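Local coordinates for protein HOBA (Helicobacter pylori, PDB 2UVP) that is required for the initiation of DNA replication, increasing the binding of DnaA to the oriC region, and binds calcium ions whose physiological relevance is unknown, at residues V121-N126 and W142-L147. Residues are numbered along the deposited sequence; the frame is centred on the assembly and turned at random.
With CA (calcium ion), chain M.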
loop_
_atom_site.group_PDB
_atom_site.type_symbol
_atom_site.label_atom_id
_atom_site.label_comp_id
_atom_site.label_asym_id
_atom_site.label_seq_id
_atom_site.Cartn_x
_atom_site.Cartn_y
_atom_site.Cartn_z
ATOM N N VAL C 121 2.172 18.566 -2.287
ATOM C CA VAL C 121 3.635 18.790 -2.255
ATOM C C VAL C 121 4.282 18.309 -3.549
ATOM O O VAL C 121 4.211 17.115 -3.876
ATOM C CB VAL C 121 4.323 18.082 -1.046
ATOM C CG1 VAL C 121 5.854 18.436 -1.041
ATOM C CG2 VAL C 121 3.685 18.483 0.276
ATOM N N GLY C 122 4.916 19.241 -4.269
ATOM C CA GLY C 122 5.756 18.919 -5.427
ATOM C C GLY C 122 5.104 19.127 -6.796
ATOM O O GLY C 122 4.184 19.948 -6.958
ATOM N N LYS C 123 5.594 18.379 -7.788
ATOM C CA LYS C 123 5.055 18.481 -9.155
ATOM C C LYS C 123 3.583 18.122 -9.201
ATOM O O LYS C 123 3.081 17.341 -8.383
ATOM C CB LYS C 123 5.845 17.615 -10.136
ATOM C CG LYS C 123 7.332 17.926 -10.156
ATOM C CD LYS C 123 8.071 17.168 -11.272
ATOM C CE LYS C 123 8.023 15.673 -11.063
ATOM N NZ LYS C 123 9.063 14.908 -11.846
ATOM N N ILE C 124 2.881 18.751 -10.131
ATOM C CA ILE C 124 1.483 18.431 -10.379
ATOM C C ILE C 124 1.515 17.610 -11.653
ATOM O O ILE C 124 1.704 18.156 -12.753
ATOM C CB ILE C 124 0.608 19.694 -10.521
ATOM C CG1 ILE C 124 0.723 20.563 -9.262
ATOM C CG2 ILE C 124 -0.864 19.291 -10.735
ATOM C CD1 ILE C 124 0.143 21.980 -9.400
ATOM N N GLU C 125 1.361 16.299 -11.486
ATOM C CA GLU C 125 1.718 15.358 -12.560
ATOM C C GLU C 125 0.565 14.992 -13.517
ATOM O O GLU C 125 0.741 14.180 -14.434
ATOM C CB GLU C 125 2.459 14.134 -11.975
ATOM C CG GLU C 125 3.858 14.528 -11.419
ATOM C CD GLU C 125 4.586 13.429 -10.634
ATOM O OE1 GLU C 125 3.971 12.778 -9.770
ATOM O OE2 GLU C 125 5.798 13.234 -10.874
ATOM N N ASN C 126 -0.599 15.605 -13.330
ATOM C CA ASN C 126 -1.654 15.524 -14.355
ATOM C C ASN C 126 -2.597 16.714 -14.319
ATOM O O ASN C 126 -2.716 17.406 -13.305
ATOM C CB ASN C 126 -2.454 14.235 -14.242
ATOM C CG ASN C 126 -3.250 14.182 -12.973
ATOM O OD1 ASN C 126 -2.685 14.030 -11.897
ATOM N ND2 ASN C 126 -4.558 14.349 -13.080
ATOM N N TRP C 142 2.633 23.416 -1.796
ATOM C CA TRP C 142 4.087 23.532 -1.706
ATOM C C TRP C 142 4.568 23.101 -3.098
ATOM O O TRP C 142 4.598 21.904 -3.416
ATOM C CB TRP C 142 4.637 22.582 -0.654
ATOM C CG TRP C 142 4.200 22.812 0.749
ATOM C CD1 TRP C 142 3.107 23.516 1.185
ATOM C CD2 TRP C 142 4.833 22.272 1.916
ATOM N NE1 TRP C 142 3.047 23.461 2.578
ATOM C CE2 TRP C 142 4.094 22.708 3.038
ATOM C CE3 TRP C 142 5.962 21.470 2.121
ATOM C CZ2 TRP C 142 4.443 22.355 4.338
ATOM C CZ3 TRP C 142 6.321 21.135 3.424
ATOM C CH2 TRP C 142 5.576 21.596 4.519
ATOM N N LEU C 143 4.877 24.081 -3.951
ATOM C CA LEU C 143 5.056 23.805 -5.382
ATOM C C LEU C 143 6.429 24.225 -5.866
ATOM O O LEU C 143 7.109 25.011 -5.200
ATOM C CB LEU C 143 4.051 24.634 -6.194
ATOM C CG LEU C 143 2.582 24.466 -5.778
ATOM C CD1 LEU C 143 1.736 25.318 -6.659
ATOM C CD2 LEU C 143 2.220 22.982 -5.884
ATOM N N PHE C 144 6.806 23.715 -7.042
ATOM C CA PHE C 144 8.047 24.134 -7.711
ATOM C C PHE C 144 7.885 25.329 -8.677
ATOM O O PHE C 144 8.885 25.910 -9.142
ATOM C CB PHE C 144 8.670 22.949 -8.442
ATOM C CG PHE C 144 9.053 21.812 -7.538
ATOM C CD1 PHE C 144 9.849 22.025 -6.400
ATOM C CD2 PHE C 144 8.619 20.529 -7.828
ATOM C CE1 PHE C 144 10.187 20.940 -5.565
ATOM C CE2 PHE C 144 8.944 19.453 -7.006
ATOM C CZ PHE C 144 9.734 19.655 -5.886
ATOM N N GLU C 145 6.638 25.662 -8.991
ATOM C CA GLU C 145 6.316 26.845 -9.794
ATOM C C GLU C 145 5.175 27.579 -9.118
ATOM O O GLU C 145 4.315 26.977 -8.455
ATOM C CB GLU C 145 5.879 26.482 -11.225
ATOM C CG GLU C 145 6.955 25.842 -12.090
ATOM C CD GLU C 145 6.890 24.348 -11.986
ATOM O OE1 GLU C 145 7.946 23.714 -11.935
ATOM O OE2 GLU C 145 5.769 23.809 -11.955
ATOM N N GLU C 146 5.163 28.893 -9.286
ATOM C CA GLU C 146 4.225 29.713 -8.545
ATOM C C GLU C 146 2.914 29.706 -9.291
ATOM O O GLU C 146 2.573 30.657 -10.014
ATOM C CB GLU C 146 4.804 31.127 -8.369
ATOM C CG GLU C 146 4.298 31.862 -7.131
ATOM C CD GLU C 146 4.626 33.342 -7.175
ATOM O OE1 GLU C 146 4.847 33.863 -8.284
ATOM O OE2 GLU C 146 4.667 33.989 -6.102
ATOM N N LEU C 147 2.176 28.616 -9.148
ATOM C CA LEU C 147 0.912 28.472 -9.861
ATOM C C LEU C 147 -0.258 29.259 -9.242
ATOM O O LEU C 147 -1.279 29.484 -9.903
ATOM C CB LEU C 147 0.589 27.000 -10.051
ATOM C CG LEU C 147 1.266 26.288 -11.248
ATOM C CD1 LEU C 147 2.384 27.071 -11.980
ATOM C CD2 LEU C 147 1.741 24.901 -10.861
HETATM CA CA CA M . 4.156 34.316 -3.788
HETATM O O HOH W 1 4.904 22.102 -8.444
HETATM O O HOH W 2 3.855 34.513 -1.439
HETATM O O HOH W 3 4.717 32.105 -3.509
#
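Gly122 N donates to Trp142 O across 2.8 Å in an almost straight bond, 176° at the hydrogen, where two neighbouring parallel strands come to their ends. Just before it, Val121 pairs with Trp142, and their side chains run alongside each other on the same face of the sheet, Val121 CG2 lying above the rim of the indole, 4.2 Å from Trp142 CE3; Leu165 of helix 161-180 packs on both. Beyond Gly122 and Leu143 the chains diverge, and one water bridges them, donating to Gly122 O and accepting from Phe144 N. Strand 116-121, helix 127-133 and strand 139-143 form a beta-alpha-beta unit in the parallel sheet of this SIS-clan fold, and the contact lies at the C-terminal ends of the two strands. Phe144 can be followed outward from CB, which already points at the 121-126 loop; CG, anti to the carbonyl carbon (chi1 -61°), carries the ring on to it. There CD2 meets Lys123 CG at 3.7 Å, the methylene coming in the ring plane at the edge; CE2 reaches Gly122 CA at 3.6 Å, and CZ is a little farther from the same carbon. CD2 and CE2 also lie near Lys123 N, which is hydrogen-bonded to Asp61 OD1. Gly122 has a positive phi (101°), readily available to glycine. Farther along the two segments, Ile124 CD1 and Leu147 CD2 meet tip to tip at 3.6 Å, while Leu129 and Leu133 of helix 127-133 also touch Ile124. Glu146, just before Leu147, extends away from the loop, its OE2 binding calcium at 2.4 Å together with Glu149.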